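Local atomic coordinates of enoyl-acyl carrier protein reductase (Uncultured bacterium, PDB entry 6KIA), a protein that reduces the double bond of enoyl-acyl carrier protein with NADH in fatty acid synthesis, and confers resistance to triclosan. Residues A[27-32]-A[292-297]; A[160-165]-A[207-212]; A[32-37]-A[237-242]. All blocks are in the same frame, centred on the assembly; numbering follows the deposited sequence.

Contact 1 of 3, residues A[27-32]-A[292-297]; sequences ELFGRG and RTNSSD. With NAI (1,4-dihydronicotinamide adenine dinucleotide), chain D.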
loop_
_atom_site.group_PDB
_atom_site.type_symbol
_atom_site.label_atom_id
_atom_site.label_comp_id
_atom_site.label_asym_id
_atom_site.label_seq_id
_atom_site.Cartn_x
_atom_site.Cartn_y
_atom_site.Cartn_z
ATOM N N GLU A 27 4.581 -10.145 -0.607
ATOM C CA GLU A 27 4.908 -10.682 -1.928
ATOM C C GLU A 27 5.010 -9.572 -2.960
ATOM O O GLU A 27 4.346 -8.543 -2.848
ATOM C CB GLU A 27 3.873 -11.725 -2.376
ATOM C CG GLU A 27 3.851 -12.971 -1.490
ATOM C CD GLU A 27 2.975 -14.079 -2.041
ATOM O OE1 GLU A 27 1.963 -13.779 -2.724
ATOM O OE2 GLU A 27 3.338 -15.258 -1.839
ATOM N N LEU A 28 5.883 -9.787 -3.944
ATOM C CA LEU A 28 6.170 -8.820 -4.983
ATOM C C LEU A 28 5.304 -9.110 -6.206
ATOM O O LEU A 28 5.337 -10.234 -6.739
ATOM C CB LEU A 28 7.653 -8.887 -5.360
ATOM C CG LEU A 28 8.079 -7.860 -6.396
ATOM C CD1 LEU A 28 7.969 -6.452 -5.798
ATOM C CD2 LEU A 28 9.534 -8.156 -6.796
ATOM N N PHE A 29 4.519 -8.121 -6.637
ATOM C CA PHE A 29 3.686 -8.253 -7.843
ATOM C C PHE A 29 4.048 -7.164 -8.820
ATOM O O PHE A 29 4.533 -6.125 -8.409
ATOM C CB PHE A 29 2.194 -8.147 -7.521
ATOM C CG PHE A 29 1.693 -9.252 -6.648
ATOM C CD1 PHE A 29 1.438 -10.501 -7.177
ATOM C CD2 PHE A 29 1.479 -9.047 -5.296
ATOM C CE1 PHE A 29 0.980 -11.528 -6.368
ATOM C CE2 PHE A 29 1.010 -10.073 -4.486
ATOM C CZ PHE A 29 0.769 -11.311 -5.025
ATOM N N GLY A 30 3.766 -7.385 -10.100
ATOM C CA GLY A 30 3.908 -6.318 -11.076
ATOM C C GLY A 30 3.050 -5.142 -10.650
ATOM O O GLY A 30 1.934 -5.341 -10.144
ATOM N N ARG A 31 3.600 -3.942 -10.839
ATOM C CA ARG A 31 2.995 -2.638 -10.489
ATOM C C ARG A 31 3.034 -2.355 -8.983
ATOM O O ARG A 31 2.691 -1.254 -8.544
ATOM C CB ARG A 31 1.554 -2.553 -11.012
ATOM C CG ARG A 31 1.442 -2.898 -12.489
ATOM C CD ARG A 31 0.013 -3.220 -12.879
ATOM N NE ARG A 31 -0.893 -2.094 -12.795
ATOM C CZ ARG A 31 -2.105 -2.145 -12.244
ATOM N NH1 ARG A 31 -2.863 -1.063 -12.244
ATOM N NH2 ARG A 31 -2.555 -3.262 -11.690
ATOM N N GLY A 32 3.466 -3.328 -8.191
ATOM C CA GLY A 32 3.498 -3.126 -6.749
ATOM C C GLY A 32 4.486 -2.057 -6.298
ATOM O O GLY A 32 5.577 -1.940 -6.869
ATOM N N ARG A 292 -2.029 3.372 -9.181
ATOM C CA ARG A 292 -2.785 2.192 -9.566
ATOM C C ARG A 292 -1.916 0.934 -9.513
ATOM O O ARG A 292 -0.912 0.806 -10.229
ATOM C CB ARG A 292 -3.407 2.379 -10.949
ATOM C CG ARG A 292 -4.478 3.454 -10.910
ATOM C CD ARG A 292 -5.272 3.536 -12.205
ATOM N NE ARG A 292 -6.359 2.561 -12.261
ATOM C CZ ARG A 292 -6.352 1.475 -13.028
ATOM N NH1 ARG A 292 -5.312 1.220 -13.815
ATOM N NH2 ARG A 292 -7.391 0.646 -13.013
ATOM N N THR A 293 -2.290 0.047 -8.597
ATOM C CA THR A 293 -1.666 -1.258 -8.400
ATOM C C THR A 293 -2.751 -2.321 -8.328
ATOM O O THR A 293 -3.943 -2.012 -8.420
ATOM C CB THR A 293 -0.883 -1.327 -7.083
ATOM O OG1 THR A 293 -1.826 -1.258 -6.011
ATOM C CG2 THR A 293 0.149 -0.220 -6.948
ATOM N N ASN A 294 -2.355 -3.575 -8.119
ATOM C CA ASN A 294 -3.338 -4.635 -7.872
ATOM C C ASN A 294 -4.261 -4.314 -6.694
ATOM O O ASN A 294 -5.454 -4.638 -6.726
ATOM C CB ASN A 294 -2.642 -5.975 -7.611
ATOM C CG ASN A 294 -1.998 -6.553 -8.853
ATOM O OD1 ASN A 294 -2.012 -5.946 -9.930
ATOM N ND2 ASN A 294 -1.408 -7.739 -8.707
ATOM N N SER A 295 -3.744 -3.653 -5.657
ATOM C CA SER A 295 -4.569 -3.433 -4.467
ATOM C C SER A 295 -5.452 -2.178 -4.571
ATOM O O SER A 295 -6.440 -2.046 -3.852
ATOM C CB SER A 295 -3.687 -3.318 -3.214
ATOM O OG SER A 295 -3.171 -1.991 -3.060
ATOM N N SER A 296 -5.140 -1.268 -5.480
ATOM C CA SER A 296 -5.943 -0.049 -5.546
ATOM C C SER A 296 -6.777 0.084 -6.810
ATOM O O SER A 296 -7.521 1.052 -6.947
ATOM C CB SER A 296 -5.038 1.177 -5.370
ATOM O OG SER A 296 -4.110 1.281 -6.433
ATOM N N ASP A 297 -6.664 -0.879 -7.723
ATOM C CA ASP A 297 -7.390 -0.812 -9.003
ATOM C C ASP A 297 -8.900 -0.673 -8.859
ATOM O O ASP A 297 -9.549 -0.075 -9.713
ATOM C CB ASP A 297 -7.114 -2.044 -9.868
ATOM C CG ASP A 297 -5.897 -1.873 -10.764
ATOM O OD1 ASP A 297 -5.361 -0.747 -10.871
ATOM O OD2 ASP A 297 -5.486 -2.876 -11.386
HETATM P PA NAI D . 0.124 -5.106 -4.207
HETATM O O1A NAI D . 1.240 -5.276 -5.192
HETATM O O2A NAI D . -1.146 -5.892 -4.465
HETATM O O5B NAI D . 0.722 -5.419 -2.767
HETATM C C5B NAI D . -0.111 -5.966 -1.766
HETATM C C4B NAI D . 0.899 -6.566 -0.740
HETATM O O4B NAI D . 0.028 -7.054 0.448
HETATM C C3B NAI D . 1.537 -7.583 -1.199
HETATM O O3B NAI D . 2.958 -7.600 -0.763
HETATM C C2B NAI D . 0.736 -8.895 -0.588
HETATM O O2B NAI D . 1.613 -10.079 -0.655
HETATM C C1B NAI D . 0.425 -8.526 0.606
HETATM N N9A NAI D . -0.837 -9.148 1.058
HETATM C C8A NAI D . -2.125 -9.052 0.683
HETATM N N7A NAI D . -2.841 -9.867 1.455
HETATM C C5A NAI D . -1.993 -10.468 2.322
HETATM C C6A NAI D . -2.289 -11.399 3.306
HETATM N N6A NAI D . -3.507 -12.022 3.745
HETATM N N1A NAI D . -1.279 -11.872 4.056
HETATM C C2A NAI D . 0.004 -11.446 3.834
HETATM N N3A NAI D . 0.296 -10.514 2.852
HETATM C C4A NAI D . -0.737 -10.035 2.091
HETATM O O3 NAI D . -0.357 -3.526 -4.117
HETATM P PN NAI D . 0.387 -2.262 -3.444
HETATM O O1N NAI D . 1.750 -2.081 -4.037
HETATM O O2N NAI D . -0.564 -1.109 -3.725
HETATM O O5D NAI D . 0.484 -2.551 -1.879
HETATM C C5D NAI D . 1.727 -2.526 -1.196
HETATM C C4D NAI D . 1.593 -1.538 -0.016
HETATM O O4D NAI D . 1.503 -0.314 -0.498
HETATM C C3D NAI D . 0.290 -1.777 0.744
HETATM O O3D NAI D . 0.486 -1.818 2.117
HETATM C C2D NAI D . -0.511 -0.507 0.379
HETATM O O2D NAI D . -1.576 -0.305 1.375
HETATM C C1D NAI D . 0.394 0.436 0.341
HETATM N N1N NAI D . -0.029 1.628 -0.392
HETATM C C2N NAI D . -0.688 1.547 -1.600
HETATM C C3N NAI D . -1.127 2.717 -2.234
HETATM C C7N NAI D . -1.828 2.665 -3.591
HETATM O O7N NAI D . -2.482 3.622 -3.996
HETATM N N7N NAI D . -1.702 1.493 -4.382
HETATM C C4N NAI D . -0.895 3.971 -1.688
HETATM C C5N NAI D . -0.179 4.044 -0.487
HETATM C C6N NAI D . 0.243 2.873 0.152
HETATM O O HOH W 1 0.377 -4.465 -7.792
HETATM O O HOH W 2 2.000 1.015 -10.053
#
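Two loops meet at Arg31 and Thr293, whose CA atoms lie 5.3 Å apart, and residues Phe29 to Gly32 form a type II beta turn that presents Arg31 to 292-297. Thr293 CG2 packs on Arg31 O at 3.2 Å. The Arg31 guanidinium meets the Asp297 carboxylate end-on, one nitrogen to each oxygen: NH1 reaches OD1 of Asp297 at 2.9 Å, in the guanidinium plane and on the syn lone pair, while NH2 reaches OD2 of Asp297 at 3.0 Å, more tilted. A weak bond runs from Arg31 NH2 to Asn294 OD1. Asp297 OD1 also lies above the Arg292 guanidinium plane, an attraction of charges with no N-H pointing at it, which probably eases the closeness of the two arginines. The segments belong to the loops that follow strands 21-25 and 283-287 of a Rossmann-like sheet, and both hold NADH. Thr293 OG1, set by chi1 (67°) between backbone N and carbonyl carbon, donates to cofactor O2N at 2.6 Å and accepts from Ser295 N in an ST turn; Ser295 OG donates to the same O2N at 2.8 Å. Glu27 grips the adenosine ribose, its N donating to O2B and its O accepting from O3B at 2.7 Å. One water joins Gly30 O, Asn294 N and cofactor O1A.

Contact 2 of 3, residues A[160-165]-A[207-212]; sequences TMAGGI and EVTANT. With NAI (1,4-dihydronicotinamide adenine dinucleotide), chain D.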
loop_
_atom_site.group_PDB
_atom_site.type_symbol
_atom_site.label_atom_id
_atom_site.label_comp_id
_atom_site.label_asym_id
_atom_site.label_seq_id
_atom_site.Cartn_x
_atom_site.Cartn_y
_atom_site.Cartn_z
ATOM N N THR A 160 5.063 -4.793 3.447
ATOM C CA THR A 160 4.216 -4.307 2.351
ATOM C C THR A 160 2.774 -4.741 2.522
ATOM O O THR A 160 1.929 -4.406 1.693
ATOM C CB THR A 160 4.677 -4.833 0.963
ATOM O OG1 THR A 160 4.457 -6.249 0.912
ATOM C CG2 THR A 160 6.146 -4.512 0.682
ATOM N N MET A 161 2.482 -5.527 3.559
ATOM C CA MET A 161 1.204 -6.232 3.619
ATOM C C MET A 161 0.030 -5.314 3.857
ATOM O O MET A 161 0.049 -4.495 4.768
ATOM C CB MET A 161 1.223 -7.289 4.733
ATOM C CG MET A 161 2.304 -8.321 4.553
ATOM S SD MET A 161 2.325 -9.536 5.874
ATOM C CE MET A 161 3.523 -10.721 5.244
ATOM N N ALA A 162 -0.997 -5.504 3.041
ATOM C CA ALA A 162 -2.292 -4.850 3.211
ATOM C C ALA A 162 -3.336 -5.746 2.571
ATOM O O ALA A 162 -3.087 -6.329 1.523
ATOM C CB ALA A 162 -2.304 -3.445 2.560
ATOM N N GLY A 163 -4.514 -5.837 3.176
ATOM C CA GLY A 163 -5.582 -6.651 2.606
ATOM C C GLY A 163 -6.521 -7.147 3.679
ATOM O O GLY A 163 -6.671 -6.492 4.704
ATOM N N GLY A 164 -7.155 -8.298 3.448
ATOM C CA GLY A 164 -8.045 -8.886 4.432
ATOM C C GLY A 164 -9.477 -8.971 3.934
ATOM O O GLY A 164 -10.393 -9.229 4.708
ATOM N N ILE A 165 -9.675 -8.730 2.641
ATOM C CA ILE A 165 -11.002 -8.891 2.045
ATOM C C ILE A 165 -11.351 -10.367 1.942
ATOM O O ILE A 165 -10.603 -11.137 1.340
ATOM C CB ILE A 165 -11.080 -8.266 0.648
ATOM C CG1 ILE A 165 -10.771 -6.769 0.703
ATOM C CG2 ILE A 165 -12.451 -8.516 0.028
ATOM C CD1 ILE A 165 -10.597 -6.137 -0.663
ATOM N N GLU A 207 -5.750 -6.812 11.208
ATOM C CA GLU A 207 -4.770 -7.904 11.308
ATOM C C GLU A 207 -3.736 -7.880 10.164
ATOM O O GLU A 207 -2.509 -7.960 10.400
ATOM C CB GLU A 207 -5.465 -9.271 11.324
ATOM C CG GLU A 207 -6.201 -9.634 12.602
ATOM C CD GLU A 207 -5.407 -9.375 13.869
ATOM O OE1 GLU A 207 -4.159 -9.493 13.845
ATOM O OE2 GLU A 207 -6.044 -9.121 14.916
ATOM N N VAL A 208 -4.219 -7.782 8.932
ATOM C CA VAL A 208 -3.349 -7.878 7.754
ATOM C C VAL A 208 -2.513 -6.621 7.499
ATOM O O VAL A 208 -1.315 -6.700 7.224
ATOM C CB VAL A 208 -4.176 -8.169 6.462
ATOM C CG1 VAL A 208 -3.243 -8.282 5.251
ATOM C CG2 VAL A 208 -5.049 -9.446 6.631
ATOM N N THR A 209 -3.166 -5.467 7.563
ATOM C CA THR A 209 -2.584 -4.192 7.171
ATOM C C THR A 209 -1.757 -3.572 8.282
ATOM O O THR A 209 -0.789 -2.855 8.015
ATOM C CB THR A 209 -3.709 -3.233 6.733
ATOM O OG1 THR A 209 -4.416 -3.861 5.654
ATOM C CG2 THR A 209 -3.185 -1.863 6.307
ATOM N N ALA A 210 -2.101 -3.876 9.533
ATOM C CA ALA A 210 -1.421 -3.224 10.651
ATOM C C ALA A 210 -0.663 -4.186 11.561
ATOM O O ALA A 210 0.556 -4.055 11.737
ATOM C CB ALA A 210 -2.439 -2.407 11.475
ATOM N N ASN A 211 -1.365 -5.143 12.157
ATOM C CA ASN A 211 -0.736 -5.985 13.173
ATOM C C ASN A 211 0.409 -6.869 12.667
ATOM O O ASN A 211 1.307 -7.206 13.426
ATOM C CB ASN A 211 -1.802 -6.835 13.848
ATOM C CG ASN A 211 -2.783 -5.984 14.634
ATOM O OD1 ASN A 211 -2.475 -4.849 14.998
ATOM N ND2 ASN A 211 -3.970 -6.522 14.891
ATOM N N THR A 212 0.387 -7.221 11.386
ATOM C CA THR A 212 1.510 -7.908 10.757
ATOM C C THR A 212 2.845 -7.146 10.922
ATOM O O THR A 212 3.899 -7.776 10.998
ATOM C CB THR A 212 1.261 -8.109 9.256
ATOM O OG1 THR A 212 0.862 -6.858 8.676
ATOM C CG2 THR A 212 0.140 -9.114 9.031
HETATM P PA NAI D . 0.124 -5.106 -4.207
HETATM O O1A NAI D . 1.240 -5.276 -5.192
HETATM O O2A NAI D . -1.146 -5.892 -4.465
HETATM O O5B NAI D . 0.722 -5.419 -2.767
HETATM C C5B NAI D . -0.111 -5.966 -1.766
HETATM C C4B NAI D . 0.899 -6.566 -0.740
HETATM O O4B NAI D . 0.028 -7.054 0.448
HETATM C C3B NAI D . 1.537 -7.583 -1.199
HETATM O O3B NAI D . 2.958 -7.600 -0.763
HETATM C C2B NAI D . 0.736 -8.895 -0.588
HETATM O O2B NAI D . 1.613 -10.079 -0.655
HETATM C C1B NAI D . 0.425 -8.526 0.606
HETATM N N9A NAI D . -0.837 -9.148 1.058
HETATM C C8A NAI D . -2.125 -9.052 0.683
HETATM N N7A NAI D . -2.841 -9.867 1.455
HETATM C C5A NAI D . -1.993 -10.468 2.322
HETATM C C6A NAI D . -2.289 -11.399 3.306
HETATM N N6A NAI D . -3.507 -12.022 3.745
HETATM N N1A NAI D . -1.279 -11.872 4.056
HETATM C C2A NAI D . 0.004 -11.446 3.834
HETATM N N3A NAI D . 0.296 -10.514 2.852
HETATM C C4A NAI D . -0.737 -10.035 2.091
HETATM O O3 NAI D . -0.357 -3.526 -4.117
HETATM P PN NAI D . 0.387 -2.262 -3.444
HETATM O O1N NAI D . 1.750 -2.081 -4.037
HETATM O O2N NAI D . -0.564 -1.109 -3.725
HETATM O O5D NAI D . 0.484 -2.551 -1.879
HETATM C C5D NAI D . 1.727 -2.526 -1.196
HETATM C C4D NAI D . 1.593 -1.538 -0.016
HETATM O O4D NAI D . 1.503 -0.314 -0.498
HETATM C C3D NAI D . 0.290 -1.777 0.744
HETATM O O3D NAI D . 0.486 -1.818 2.117
HETATM C C2D NAI D . -0.511 -0.507 0.379
HETATM O O2D NAI D . -1.576 -0.305 1.375
HETATM C C1D NAI D . 0.394 0.436 0.341
HETATM N N1N NAI D . -0.029 1.628 -0.392
HETATM C C2N NAI D . -0.688 1.547 -1.600
HETATM C C3N NAI D . -1.127 2.717 -2.234
HETATM C C7N NAI D . -1.828 2.665 -3.591
HETATM O O7N NAI D . -2.482 3.622 -3.996
HETATM N N7N NAI D . -1.702 1.493 -4.382
HETATM C C4N NAI D . -0.895 3.971 -1.688
HETATM C C5N NAI D . -0.179 4.044 -0.487
HETATM C C6N NAI D . 0.243 2.873 0.152
HETATM O O HOH W 3 0.141 -1.955 5.662
#
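Direct hydrogen bonding between 160-165 and helix residues 207-212 rests on Thr209 OG1, which takes the N-H of Gly163 at 3.2 Å in a nearly straight bond (160°). With chi1 at -58°, the Thr209 hydroxyl lies beside its own backbone N, facing the loop; its stronger polar partner is Gln262 OE1. A CA-H...O contact adds to this, Thr209 CA approaching Met161 O at 3.6 Å. Van der Waals packing centres on Val208: CG1 lies against the Gly163 backbone, 3.4 Å from its N, and also touches the adenine near C6A, while CG2 meets Gly164 CA at 3.8 Å. The Met161 chain is extended, and its SD lies 3.8 Å from Thr212 CB while also touching the adenine at C2A. Thr212 OG1 turns back to donate to Val208 O at 2.6 Å. Cofactor bonds come from the loop: Thr160 OG1 donates to O3B at 2.6 Å, Ala162 N to O4B, and Thr160 O accepts from O3D. The loop follows strand 155-159 in the Rossmann-like sheet and is packed between that cofactor and helix 196-219, with Lys266 of helix 263-278 against Ala162 and Phe25 of strand 21-25 against Met161.

Contact 3 of 3, residues A[32-37]-A[237-242]; sequences GYANGL and SAYGYH. With NAI (1,4-dihydronicotinamide adenine dinucleotide), chain D.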
loop_
_atom_site.group_PDB
_atom_site.type_symbol
_atom_site.label_atom_id
_atom_site.label_comp_id
_atom_site.label_asym_id
_atom_site.label_seq_id
_atom_site.Cartn_x
_atom_site.Cartn_y
_atom_site.Cartn_z
ATOM N N GLY A 32 3.466 -3.328 -8.191
ATOM C CA GLY A 32 3.498 -3.126 -6.749
ATOM C C GLY A 32 4.486 -2.057 -6.298
ATOM O O GLY A 32 5.577 -1.940 -6.869
ATOM N N TYR A 33 4.132 -1.291 -5.260
ATOM C CA TYR A 33 5.030 -0.267 -4.734
ATOM C C TYR A 33 6.423 -0.796 -4.450
ATOM O O TYR A 33 7.414 -0.111 -4.703
ATOM C CB TYR A 33 4.517 0.371 -3.418
ATOM C CG TYR A 33 3.990 1.771 -3.581
ATOM C CD1 TYR A 33 4.861 2.795 -3.907
ATOM C CD2 TYR A 33 2.674 2.098 -3.278
ATOM C CE1 TYR A 33 4.437 4.084 -4.058
ATOM C CE2 TYR A 33 2.229 3.412 -3.403
ATOM C CZ TYR A 33 3.123 4.399 -3.808
ATOM O OH TYR A 33 2.763 5.718 -3.956
ATOM N N ALA A 34 6.485 -2.004 -3.886
ATOM C CA ALA A 34 7.749 -2.565 -3.420
ATOM C C ALA A 34 8.796 -2.672 -4.527
ATOM O O ALA A 34 10.001 -2.713 -4.230
ATOM C CB ALA A 34 7.519 -3.961 -2.799
ATOM N N ASN A 35 8.347 -2.735 -5.784
ATOM C CA ASN A 35 9.299 -2.771 -6.912
ATOM C C ASN A 35 10.319 -1.647 -6.822
ATOM O O ASN A 35 11.497 -1.875 -7.090
ATOM C CB ASN A 35 8.578 -2.708 -8.256
ATOM C CG ASN A 35 7.927 -4.014 -8.607
ATOM O OD1 ASN A 35 8.602 -4.991 -8.973
ATOM N ND2 ASN A 35 6.619 -4.074 -8.435
ATOM N N GLY A 36 9.884 -0.433 -6.483
ATOM C CA GLY A 36 10.838 0.672 -6.387
ATOM C C GLY A 36 11.945 0.398 -5.370
ATOM O O GLY A 36 13.143 0.654 -5.597
ATOM N N LEU A 37 11.529 -0.079 -4.203
ATOM C CA LEU A 37 12.446 -0.235 -3.083
ATOM C C LEU A 37 13.387 -1.412 -3.294
ATOM O O LEU A 37 14.597 -1.312 -3.073
ATOM C CB LEU A 37 11.643 -0.405 -1.787
ATOM C CG LEU A 37 12.441 -0.645 -0.501
ATOM C CD1 LEU A 37 13.510 0.429 -0.314
ATOM C CD2 LEU A 37 11.492 -0.649 0.676
ATOM N N SER A 237 10.628 -0.714 7.380
ATOM C CA SER A 237 9.838 0.257 6.622
ATOM C C SER A 237 8.469 -0.359 6.376
ATOM O O SER A 237 8.325 -1.590 6.383
ATOM C CB SER A 237 10.520 0.612 5.300
ATOM O OG SER A 237 10.533 -0.516 4.429
ATOM N N ALA A 238 7.461 0.488 6.177
ATOM C CA ALA A 238 6.143 0.032 5.770
ATOM C C ALA A 238 5.590 1.056 4.799
ATOM O O ALA A 238 5.947 2.233 4.854
ATOM C CB ALA A 238 5.192 -0.141 6.968
ATOM N N TYR A 239 4.710 0.605 3.919
ATOM C CA TYR A 239 4.022 1.500 2.993
ATOM C C TYR A 239 2.701 1.911 3.624
ATOM O O TYR A 239 1.845 1.068 3.872
ATOM C CB TYR A 239 3.783 0.829 1.640
ATOM C CG TYR A 239 5.032 0.640 0.809
ATOM C CD1 TYR A 239 5.463 1.635 -0.072
ATOM C CD2 TYR A 239 5.780 -0.539 0.901
ATOM C CE1 TYR A 239 6.605 1.466 -0.829
ATOM C CE2 TYR A 239 6.932 -0.703 0.146
ATOM C CZ TYR A 239 7.321 0.287 -0.710
ATOM O OH TYR A 239 8.465 0.132 -1.464
ATOM N N GLY A 240 2.549 3.198 3.902
ATOM C CA GLY A 240 1.312 3.664 4.484
ATOM C C GLY A 240 0.516 4.397 3.440
ATOM O O GLY A 240 1.063 4.807 2.419
ATOM N N TYR A 241 -0.788 4.539 3.680
ATOM C CA TYR A 241 -1.561 5.542 2.933
ATOM C C TYR A 241 -2.332 6.378 3.952
ATOM O O TYR A 241 -2.991 5.819 4.829
ATOM C CB TYR A 241 -2.540 4.928 1.931
ATOM C CG TYR A 241 -3.312 6.025 1.217
ATOM C CD1 TYR A 241 -2.663 6.872 0.325
ATOM C CD2 TYR A 241 -4.666 6.237 1.474
ATOM C CE1 TYR A 241 -3.332 7.899 -0.306
ATOM C CE2 TYR A 241 -5.351 7.256 0.837
ATOM C CZ TYR A 241 -4.690 8.079 -0.055
ATOM O OH TYR A 241 -5.354 9.116 -0.701
ATOM N N HIS A 242 -2.195 7.704 3.858
ATOM C CA HIS A 242 -2.886 8.596 4.791
ATOM C C HIS A 242 -3.112 9.921 4.092
ATOM O O HIS A 242 -2.845 10.998 4.646
ATOM C CB HIS A 242 -2.069 8.776 6.079
ATOM C CG HIS A 242 -2.872 9.292 7.236
ATOM N ND1 HIS A 242 -2.481 9.119 8.548
ATOM C CD2 HIS A 242 -4.039 9.981 7.275
ATOM C CE1 HIS A 242 -3.388 9.657 9.349
ATOM N NE2 HIS A 242 -4.340 10.192 8.603
HETATM P PA NAI D . 0.124 -5.106 -4.207
HETATM O O1A NAI D . 1.240 -5.276 -5.192
HETATM O O2A NAI D . -1.146 -5.892 -4.465
HETATM O O5B NAI D . 0.722 -5.419 -2.767
HETATM C C5B NAI D . -0.111 -5.966 -1.766
HETATM C C4B NAI D . 0.899 -6.566 -0.740
HETATM O O4B NAI D . 0.028 -7.054 0.448
HETATM C C3B NAI D . 1.537 -7.583 -1.199
HETATM O O3B NAI D . 2.958 -7.600 -0.763
HETATM C C2B NAI D . 0.736 -8.895 -0.588
HETATM O O2B NAI D . 1.613 -10.079 -0.655
HETATM C C1B NAI D . 0.425 -8.526 0.606
HETATM N N9A NAI D . -0.837 -9.148 1.058
HETATM C C8A NAI D . -2.125 -9.052 0.683
HETATM N N7A NAI D . -2.841 -9.867 1.455
HETATM C C5A NAI D . -1.993 -10.468 2.322
HETATM C C6A NAI D . -2.289 -11.399 3.306
HETATM N N6A NAI D . -3.507 -12.022 3.745
HETATM N N1A NAI D . -1.279 -11.872 4.056
HETATM C C2A NAI D . 0.004 -11.446 3.834
HETATM N N3A NAI D . 0.296 -10.514 2.852
HETATM C C4A NAI D . -0.737 -10.035 2.091
HETATM O O3 NAI D . -0.357 -3.526 -4.117
HETATM P PN NAI D . 0.387 -2.262 -3.444
HETATM O O1N NAI D . 1.750 -2.081 -4.037
HETATM O O2N NAI D . -0.564 -1.109 -3.725
HETATM O O5D NAI D . 0.484 -2.551 -1.879
HETATM C C5D NAI D . 1.727 -2.526 -1.196
HETATM C C4D NAI D . 1.593 -1.538 -0.016
HETATM O O4D NAI D . 1.503 -0.314 -0.498
HETATM C C3D NAI D . 0.290 -1.777 0.744
HETATM O O3D NAI D . 0.486 -1.818 2.117
HETATM C C2D NAI D . -0.511 -0.507 0.379
HETATM O O2D NAI D . -1.576 -0.305 1.375
HETATM C C1D NAI D . 0.394 0.436 0.341
HETATM N N1N NAI D . -0.029 1.628 -0.392
HETATM C C2N NAI D . -0.688 1.547 -1.600
HETATM C C3N NAI D . -1.127 2.717 -2.234
HETATM C C7N NAI D . -1.828 2.665 -3.591
HETATM O O7N NAI D . -2.482 3.622 -3.996
HETATM N N7N NAI D . -1.702 1.493 -4.382
HETATM C C4N NAI D . -0.895 3.971 -1.688
HETATM C C5N NAI D . -0.179 4.044 -0.487
HETATM C C6N NAI D . 0.243 2.873 0.152
HETATM O O HOH W 4 8.825 2.172 -3.844
#
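Tyr33 O is gripped by two donors, the backbone N of Gly36 at 3.1 Å and a water at 2.8 Å; the same water is also bonded to Tyr239 OH and so bridges the two segments. At the other end of its residue, Tyr33 N donates to O1N of the cofactor pyrophosphate at 2.8 Å, nearly straight. Across the contact Tyr33 and Tyr239 of strand 234-240 carry the packing. Tyr33 CB sits over one face of the Tyr239 ring, a CH-pi contact 3.8 Å from its centroid, and the two rings are near parallel (27°) but slid apart with little overlap. A chi1 of -107°, away from the usual staggered values, carries the Tyr33 ring past Tyr239 so that its edge meets the nicotinamide near C4N, while its OH bonds Pro289 O. The Tyr239 hydroxyl reaches on to the helix, touching Leu37 CB at 3.2 Å and Ala34 CA at 3.4 Å. Toward the cofactor, Tyr239 CB lies 3.3 Å from ribose O4D, and Gly240 O lies 3.1 Å from C6N of the nicotinamide. Strand 21-25, a glycine-containing loop at the pyrophosphate and helix 34-43, packed against strand 234-240, which runs parallel to its neighbours in the sheet, are consistent with a Rossmann-type NAD-binding site.

Overall arrangement
All three contacts border the same NADH and share some of its groups: contacts 1 and 3 the pyrophosphate, contacts 1 and 2 the ribose hydroxyl O3B. Contact 1 is partly buried and the most polar: charged groups and waters join two loops at its outer side, and hydroxyls meet the pyrophosphate within. Contacts 2 and 3 are buried and rely mainly on packing, of a loop on a helix around the adenine in contact 2, and of segment 32-37 on strand 234-240 near the nicotinamide in contact 3. Gly32 belongs to both contact 1 and contact 3, and Phe29 O of contact 1 probably accepts from Asn35 ND2 of contact 3. Thr160 of contact 2 packs on Ala34 and Tyr239 of contact 3.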